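Local coordinates for glucose-resistance amylase regulator (Weissella paramesenteroides ATCC 33313, PDB 4RK6), which binds glucose and probably regulates transcription by binding DNA at control regions of its target genes, at residues 170-175 / 197-202; 193-198 / 219-224; 237-242 / 275-280. All coordinates share one frame; numbering follows the deposited sequence.

Overall arrangement
All three contacts lie in the periplasmic-binding-protein-like part of the chain and come in the order 1, 2, 3 by their first residues. Contact 1 joins the starts of helices 172-182 and 198-210. Contact 2, its centre about 8 Å from that of contact 1, pairs strands 192-195 and 220-223 and shares A197 and D198 with it. Contact 3 lies about 8 Å from contact 2 and 14 Å from contact 1, centre to centre, and extends the same sheet through strand 238-241. H170 to T196 and T223 to T239 tie neighbouring contacts together. Each contact supplies at least one residue to the glucose pocket, from loops before helices and from strand ends.

Contact 1. Residues 170-175 / 197-202; sequences HSYETG and ADMVGQ. With GLC (alpha-D-glucopyranose), chain C.
H170 and A197 meet CB to CB at 3.7 Å, and glucose completes the group. The CB of A197 also lies 3.7 Å from C6 of the sugar, and C6 sits above the centre of the H170 imidazole, 3.7 Å from its plane. With CG beside the backbone N and anti to the carbonyl carbon (chi1 -63°), the ring is laid under the hydroxymethyl end of the sugar, and its NE2 comes within 3.8 Å of glucose C5. The hydrogen bond between ND1 and T196 OG1 helps to fix its rotation.

The two methyls of V200 go to different residues: CG2 reaches the carbonyl O of H170 at 3.5 Å, while CG1 lies against CA of G175, 3.7 Å away. G175 is what lets the helices come so near: its CA approaches the carbonyl O of V200 to 3.5 Å in a CA-H...O contact. A second such contact joins CA of Y172 to the O of M199, a selenomethionine. The Y172 ring, CG anti to the backbone N (chi1 172°), runs out along helix 198-210, where CE1 touches CG of Q202 at 4.0 Å; its hydroxyl is bonded to N206. The second subunit packs on this end, with its R234 against Y172 and its I232 against Q202. At the start of helix 172-182, S171 is the N-cap, its OG accepting from the N of T174 and also hydrogen-bonded to D169 OD1.

Methyl and methylene contacts and CA-H...O contacts to backbone carbonyls, with an obliquely placed tyrosine ring, make most of the junction, while conventional hydrogen bonds run within each segment or to residues outside. The imidazole face is given to the sugar, whose hydroxymethyl carbon meets aromatic and methyl surfaces, whereas D225, T96, R145, T22 and Q242 bind its polar atoms.

Contact 2. Residues 193-198 / 219-224; sequences AIATAD and LSIVTI. With GLC (alpha-D-glucopyranose), chain C.
T223 and D198 form the side-chain hydrogen bond of this contact, and T223 can be followed outward from the strand. Its CB lies 3.6 Å from OD1 of D198. From there the side chain divides. OG1, placed between the backbone N and the carbonyl carbon (chi1 78°), donates to D198 OD1 at 2.7 Å, arriving on the anti side of the carboxylate and 18° out of its plane; the two side chains cross at about a right angle. The same OG1 is also bonded to T239 OG1. The methyl CG2 rests between CB of A195, 4.0 Å off, and CA of D198. The carboxylate has further partners in the backbone N atoms of G226 and L227, so it holds the turn after the strand as well as T223.

The two strands run parallel, their axes 4.7 Å apart at closest approach and 24° from exactly parallel. Four hydrogen bonds link them: A193 N to S220 O, V222 N to A193 O, A195 N to V222 O and I224 N to A195 O. The last is the most bent. A193, A195, I221 and T223 face helix 198-210, whereas I194 and V222 face helix 110-123. At the carboxyl ends, CG2 of I224 comes to 3.9 Å from glucose O4, beside the T196 carbonyl O, which is 3.7 Å from C6.

Strand 192-195, helix 198-210 and strand 220-223 make a beta-alpha-beta unit, and the ligand lies at the carboxyl ends of its parallel strands, as in periplasmic binding proteins.

Contact 3. Residues 237-242 / 275-280; sequences LTTVKQ and IQRDSV. With GLC (alpha-D-glucopyranose), chain C.
T239 and I275 form the backbone part of the contact, an antiparallel hydrogen-bonded pair in which I275 N donates to T239 O at 2.7 Å and T239 N to I275 O at 3.0 Å. Side chains supply three more bonds. T238 is held twice: its N donates to S279 OG at 2.9 Å, and its OG1 accepts from R277 N, also at 2.9 Å. S279 OG is further bonded to I221 O. R277 keeps an extended chain from CG to NE, so that NH1 reaches the L237 carbonyl O at 3.1 Å, nearly in line with the C=O and 20° out of the guanidinium plane; T230 OG1 is a second partner of this NH1.

Van der Waals contacts fill in between the bonds. T239 CG2 lies beside R277, 3.6 Å from NH1. Of the apolar pairs, I275 CD1 rests on K241 CD at 3.7 Å and V280 CG2 meets T238 CB.

Beyond these bonds, Q242 NE2 donates to glucose O3. The strand itself lies between strands 220-223 and 267-275: L237 packs on I221 and T223 and V240 on helix 110-123, while helix 229-232 touches L237, T239 and R277.

Contact 1. Residues 170-175 / 197-202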
# COMPACT_ATOMS: atom_id res chain seq x y z
N HIS A 170 -7.75 -6.87 -9.96
CA HIS A 170 -6.28 -6.77 -9.96
C HIS A 170 -5.66 -7.37 -8.69
O HIS A 170 -4.55 -6.98 -8.31
CB HIS A 170 -5.87 -5.29 -9.99
CG HIS A 170 -6.28 -4.56 -11.21
ND1 HIS A 170 -5.78 -4.85 -12.46
CD2 HIS A 170 -7.10 -3.49 -11.37
CE1 HIS A 170 -6.31 -4.02 -13.35
NE2 HIS A 170 -7.11 -3.19 -12.71
N SER A 171 -6.36 -8.29 -8.03
CA SER A 171 -5.92 -8.81 -6.74
C SER A 171 -4.90 -9.95 -6.83
O SER A 171 -4.81 -10.66 -7.82
CB SER A 171 -7.13 -9.27 -5.91
OG SER A 171 -7.69 -10.48 -6.42
N TYR A 172 -4.17 -10.12 -5.73
CA TYR A 172 -3.33 -11.29 -5.52
C TYR A 172 -4.12 -12.59 -5.74
O TYR A 172 -3.65 -13.51 -6.39
CB TYR A 172 -2.79 -11.24 -4.11
CG TYR A 172 -2.06 -12.48 -3.66
CD1 TYR A 172 -0.70 -12.63 -3.90
CD2 TYR A 172 -2.72 -13.49 -2.95
CE1 TYR A 172 -0.02 -13.76 -3.46
CE2 TYR A 172 -2.05 -14.63 -2.52
CZ TYR A 172 -0.70 -14.76 -2.78
OH TYR A 172 -0.03 -15.88 -2.36
N GLU A 173 -5.33 -12.64 -5.17
CA GLU A 173 -6.16 -13.82 -5.24
C GLU A 173 -6.49 -14.19 -6.69
O GLU A 173 -6.48 -15.36 -7.05
CB GLU A 173 -7.45 -13.59 -4.45
CG GLU A 173 -7.25 -13.60 -2.93
CD GLU A 173 -6.68 -12.31 -2.31
OE1 GLU A 173 -6.60 -11.25 -2.99
OE2 GLU A 173 -6.30 -12.36 -1.11
N THR A 174 -6.75 -13.19 -7.52
CA THR A 174 -7.02 -13.45 -8.94
C THR A 174 -5.80 -14.06 -9.62
O THR A 174 -5.91 -15.01 -10.40
CB THR A 174 -7.51 -12.18 -9.64
OG1 THR A 174 -8.83 -11.85 -9.16
CG2 THR A 174 -7.52 -12.34 -11.17
N GLY A 175 -4.61 -13.55 -9.34
CA GLY A 175 -3.44 -14.20 -9.89
C GLY A 175 -3.27 -15.64 -9.41
O GLY A 175 -2.92 -16.53 -10.18
N ALA A 197 -1.85 -6.15 -12.90
CA ALA A 197 -1.27 -5.37 -11.80
C ALA A 197 -0.19 -6.19 -11.14
O ALA A 197 -0.16 -7.42 -11.28
CB ALA A 197 -2.32 -4.97 -10.79
N ASP A 198 0.74 -5.52 -10.47
CA ASP A 198 1.86 -6.23 -9.84
C ASP A 198 1.44 -7.39 -8.90
O ASP A 198 2.06 -8.47 -8.93
CB ASP A 198 2.76 -5.27 -9.05
CG ASP A 198 3.31 -4.14 -9.91
OD1 ASP A 198 3.57 -4.33 -11.13
OD2 ASP A 198 3.49 -3.06 -9.32
N MSE A 199 0.41 -7.17 -8.09
CA MSE A 199 -0.04 -8.17 -7.10
C MSE A 199 -0.56 -9.41 -7.81
O MSE A 199 -0.41 -10.50 -7.30
CB MSE A 199 -1.09 -7.59 -6.14
CG MSE A 199 -0.42 -6.90 -4.98
SE MSE A 199 0.37 -8.31 -3.85
CE MSE A 199 0.62 -7.04 -2.36
N VAL A 200 -1.13 -9.25 -9.01
CA VAL A 200 -1.56 -10.41 -9.78
C VAL A 200 -0.34 -11.27 -10.08
O VAL A 200 -0.38 -12.50 -9.95
CB VAL A 200 -2.27 -9.99 -11.09
CG1 VAL A 200 -2.60 -11.20 -11.95
CG2 VAL A 200 -3.50 -9.15 -10.79
N GLY A 201 0.76 -10.64 -10.47
CA GLY A 201 2.01 -11.33 -10.73
C GLY A 201 2.55 -12.05 -9.50
O GLY A 201 3.04 -13.17 -9.58
N GLN A 202 2.44 -11.41 -8.34
CA GLN A 202 2.87 -12.05 -7.11
C GLN A 202 2.01 -13.31 -6.82
O GLN A 202 2.52 -14.33 -6.31
CB GLN A 202 2.80 -11.05 -5.97
CG GLN A 202 3.20 -11.61 -4.63
CD GLN A 202 4.68 -11.89 -4.54
OE1 GLN A 202 5.48 -10.97 -4.29
NE2 GLN A 202 5.06 -13.15 -4.75
C1 GLC C . -5.92 1.24 -12.35
C2 GLC C . -5.09 2.15 -13.26
C3 GLC C . -4.10 1.39 -14.12
C4 GLC C . -3.35 0.37 -13.26
C5 GLC C . -4.37 -0.59 -12.66
C6 GLC C . -3.72 -1.64 -11.76
O1 GLC C . -6.95 0.75 -13.11
O2 GLC C . -5.93 2.89 -14.13
O3 GLC C . -3.21 2.37 -14.64
O4 GLC C . -2.38 -0.28 -14.03
O5 GLC C . -5.27 0.10 -11.83
O6 GLC C . -3.07 -1.04 -10.68

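Contact 2. Residues 193-198 / 219-224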
# COMPACT_ATOMS: atom_id res chain seq x y z
N ALA A 193 2.16 -15.22 -18.96
CA ALA A 193 1.00 -14.50 -18.48
C ALA A 193 1.35 -13.02 -18.32
O ALA A 193 2.40 -12.68 -17.80
CB ALA A 193 0.53 -15.07 -17.16
N ILE A 194 0.48 -12.17 -18.82
CA ILE A 194 0.58 -10.73 -18.63
C ILE A 194 -0.36 -10.40 -17.49
O ILE A 194 -1.57 -10.61 -17.58
CB ILE A 194 0.18 -9.95 -19.89
CG1 ILE A 194 1.11 -10.33 -21.05
CG2 ILE A 194 0.23 -8.47 -19.62
CD1 ILE A 194 0.74 -9.77 -22.40
N ALA A 195 0.19 -9.90 -16.40
CA ALA A 195 -0.59 -9.60 -15.21
C ALA A 195 -1.01 -8.15 -15.20
O ALA A 195 -0.15 -7.27 -15.35
CB ALA A 195 0.27 -9.91 -13.98
N THR A 196 -2.30 -7.85 -14.99
CA THR A 196 -2.78 -6.47 -15.13
C THR A 196 -2.38 -5.56 -13.97
O THR A 196 -2.57 -4.34 -14.04
CB THR A 196 -4.32 -6.37 -15.29
OG1 THR A 196 -4.97 -6.85 -14.11
CG2 THR A 196 -4.76 -7.13 -16.48
N ALA A 197 -1.85 -6.15 -12.90
CA ALA A 197 -1.27 -5.37 -11.80
C ALA A 197 -0.19 -6.19 -11.14
O ALA A 197 -0.16 -7.42 -11.28
CB ALA A 197 -2.32 -4.97 -10.79
N ASP A 198 0.74 -5.52 -10.47
CA ASP A 198 1.86 -6.23 -9.84
C ASP A 198 1.44 -7.39 -8.90
O ASP A 198 2.06 -8.47 -8.93
CB ASP A 198 2.76 -5.27 -9.05
CG ASP A 198 3.31 -4.14 -9.91
OD1 ASP A 198 3.57 -4.33 -11.13
OD2 ASP A 198 3.49 -3.06 -9.32
N LEU A 219 6.44 -20.89 -16.20
CA LEU A 219 5.53 -19.79 -16.58
C LEU A 219 6.30 -18.49 -16.54
O LEU A 219 6.84 -18.15 -15.49
CB LEU A 219 4.34 -19.67 -15.63
CG LEU A 219 3.37 -18.53 -15.95
CD1 LEU A 219 2.65 -18.76 -17.26
CD2 LEU A 219 2.37 -18.29 -14.81
N SER A 220 6.34 -17.78 -17.67
CA SER A 220 6.89 -16.44 -17.72
C SER A 220 5.82 -15.41 -17.33
O SER A 220 4.63 -15.60 -17.62
CB SER A 220 7.42 -16.16 -19.14
OG SER A 220 8.62 -16.88 -19.39
N ILE A 221 6.23 -14.31 -16.69
CA ILE A 221 5.28 -13.30 -16.24
C ILE A 221 5.83 -11.92 -16.54
O ILE A 221 7.02 -11.66 -16.30
CB ILE A 221 4.98 -13.40 -14.72
CG1 ILE A 221 4.43 -14.76 -14.32
CG2 ILE A 221 4.00 -12.32 -14.27
CD1 ILE A 221 4.43 -14.95 -12.81
N VAL A 222 4.96 -11.05 -17.05
CA VAL A 222 5.22 -9.61 -17.10
C VAL A 222 4.05 -8.91 -16.43
O VAL A 222 2.88 -9.22 -16.71
CB VAL A 222 5.41 -9.07 -18.54
CG1 VAL A 222 5.64 -7.56 -18.50
CG2 VAL A 222 6.56 -9.76 -19.24
N THR A 223 4.33 -7.96 -15.54
CA THR A 223 3.26 -7.19 -14.89
C THR A 223 3.17 -5.76 -15.40
O THR A 223 4.11 -5.26 -16.01
CB THR A 223 3.39 -7.10 -13.35
OG1 THR A 223 4.39 -6.13 -13.00
CG2 THR A 223 3.73 -8.41 -12.74
N ILE A 224 2.04 -5.14 -15.14
CA ILE A 224 1.84 -3.72 -15.40
C ILE A 224 1.76 -2.97 -14.09
O ILE A 224 0.96 -3.31 -13.23
CB ILE A 224 0.56 -3.47 -16.21
CG1 ILE A 224 0.74 -4.06 -17.60
CG2 ILE A 224 0.28 -1.96 -16.26
CD1 ILE A 224 -0.54 -4.17 -18.40
C1 GLC C . -5.92 1.24 -12.35
C2 GLC C . -5.09 2.15 -13.26
C3 GLC C . -4.10 1.39 -14.12
C4 GLC C . -3.35 0.37 -13.26
C5 GLC C . -4.37 -0.59 -12.66
C6 GLC C . -3.72 -1.64 -11.76
O1 GLC C . -6.95 0.75 -13.11
O2 GLC C . -5.93 2.89 -14.13
O3 GLC C . -3.21 2.37 -14.64
O4 GLC C . -2.38 -0.28 -14.03
O5 GLC C . -5.27 0.10 -11.83
O6 GLC C . -3.07 -1.04 -10.68

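Contact 3. Residues 237-242 / 275-280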
# COMPACT_ATOMS: atom_id res chain seq x y z
N LEU A 237 10.11 -9.34 -10.71
CA LEU A 237 9.18 -9.32 -11.84
C LEU A 237 9.56 -8.31 -12.90
O LEU A 237 9.75 -7.12 -12.63
CB LEU A 237 7.75 -9.04 -11.36
CG LEU A 237 7.09 -10.22 -10.66
CD1 LEU A 237 5.99 -9.73 -9.72
CD2 LEU A 237 6.53 -11.21 -11.70
N THR A 238 9.64 -8.82 -14.12
CA THR A 238 9.69 -8.00 -15.33
C THR A 238 8.36 -7.24 -15.39
O THR A 238 7.28 -7.81 -15.09
CB THR A 238 9.92 -8.90 -16.54
OG1 THR A 238 11.22 -9.49 -16.42
CG2 THR A 238 9.85 -8.12 -17.85
N THR A 239 8.43 -5.95 -15.71
CA THR A 239 7.28 -5.10 -15.52
C THR A 239 7.30 -3.89 -16.48
O THR A 239 8.38 -3.40 -16.86
CB THR A 239 7.21 -4.62 -14.05
OG1 THR A 239 5.96 -3.99 -13.80
CG2 THR A 239 8.36 -3.66 -13.69
N VAL A 240 6.12 -3.43 -16.88
CA VAL A 240 5.98 -2.08 -17.47
C VAL A 240 5.77 -1.11 -16.34
O VAL A 240 4.73 -1.08 -15.65
CB VAL A 240 4.84 -1.96 -18.51
CG1 VAL A 240 4.60 -0.50 -18.91
CG2 VAL A 240 5.18 -2.79 -19.73
N LYS A 241 6.78 -0.28 -16.12
CA LYS A 241 6.73 0.70 -15.06
C LYS A 241 6.03 1.97 -15.53
O LYS A 241 6.48 2.61 -16.48
CB LYS A 241 8.13 1.07 -14.59
CG LYS A 241 8.08 1.88 -13.29
CD LYS A 241 9.49 2.11 -12.76
CE LYS A 241 9.53 2.26 -11.25
NZ LYS A 241 8.80 3.47 -10.82
N GLN A 242 4.95 2.32 -14.85
CA GLN A 242 4.29 3.61 -15.08
C GLN A 242 4.94 4.67 -14.22
O GLN A 242 5.37 4.41 -13.09
CB GLN A 242 2.81 3.55 -14.73
CG GLN A 242 2.05 2.47 -15.49
CD GLN A 242 0.55 2.75 -15.52
OE1 GLN A 242 0.13 3.82 -15.96
NE2 GLN A 242 -0.24 1.84 -14.99
N ILE A 275 10.84 -2.83 -17.88
CA ILE A 275 12.00 -3.17 -17.10
C ILE A 275 12.14 -4.67 -17.01
O ILE A 275 11.29 -5.38 -16.45
CB ILE A 275 11.92 -2.59 -15.69
CG1 ILE A 275 11.76 -1.08 -15.76
CG2 ILE A 275 13.16 -2.97 -14.89
CD1 ILE A 275 11.62 -0.42 -14.42
N GLN A 276 13.23 -5.16 -17.58
CA GLN A 276 13.48 -6.58 -17.65
C GLN A 276 14.18 -7.00 -16.39
O GLN A 276 15.21 -6.44 -16.04
CB GLN A 276 14.35 -6.84 -18.87
CG GLN A 276 14.73 -8.25 -19.13
CD GLN A 276 15.91 -8.25 -20.04
OE1 GLN A 276 15.84 -7.70 -21.14
NE2 GLN A 276 17.03 -8.78 -19.56
N ARG A 277 13.57 -7.96 -15.69
CA ARG A 277 14.14 -8.52 -14.47
C ARG A 277 14.28 -10.04 -14.65
O ARG A 277 14.93 -10.46 -15.57
CB ARG A 277 13.32 -8.11 -13.25
CG ARG A 277 13.23 -6.60 -13.09
CD ARG A 277 13.04 -6.20 -11.66
NE ARG A 277 13.03 -4.76 -11.44
CZ ARG A 277 11.95 -4.04 -11.20
NH1 ARG A 277 10.75 -4.61 -11.19
NH2 ARG A 277 12.08 -2.75 -10.96
N ASP A 278 13.66 -10.86 -13.79
CA ASP A 278 13.99 -12.28 -13.71
C ASP A 278 12.84 -13.25 -13.96
O ASP A 278 12.97 -14.45 -13.76
CB ASP A 278 14.63 -12.57 -12.33
CG ASP A 278 15.93 -11.83 -12.14
OD1 ASP A 278 16.72 -11.75 -13.09
OD2 ASP A 278 16.17 -11.32 -11.04
N SER A 279 11.72 -12.75 -14.47
CA SER A 279 10.52 -13.56 -14.57
C SER A 279 10.12 -13.97 -15.99
O SER A 279 9.00 -14.44 -16.18
CB SER A 279 9.34 -12.86 -13.88
OG SER A 279 8.98 -11.66 -14.54
N VAL A 280 11.02 -13.80 -16.97
CA VAL A 280 10.73 -14.23 -18.34
C VAL A 280 11.83 -15.12 -18.90
O VAL A 280 13.00 -14.80 -18.82
CB VAL A 280 10.53 -13.01 -19.28
CG1 VAL A 280 10.23 -13.48 -20.69
CG2 VAL A 280 9.39 -12.13 -18.75
C1 GLC C . -5.92 1.24 -12.35
C2 GLC C . -5.09 2.15 -13.26
C3 GLC C . -4.10 1.39 -14.12
C4 GLC C . -3.35 0.37 -13.26
C5 GLC C . -4.37 -0.59 -12.66
C6 GLC C . -3.72 -1.64 -11.76
O1 GLC C . -6.95 0.75 -13.11
O2 GLC C . -5.93 2.89 -14.13
O3 GLC C . -3.21 2.37 -14.64
O4 GLC C . -2.38 -0.28 -14.03
O5 GLC C . -5.27 0.10 -11.83
O6 GLC C . -3.07 -1.04 -10.68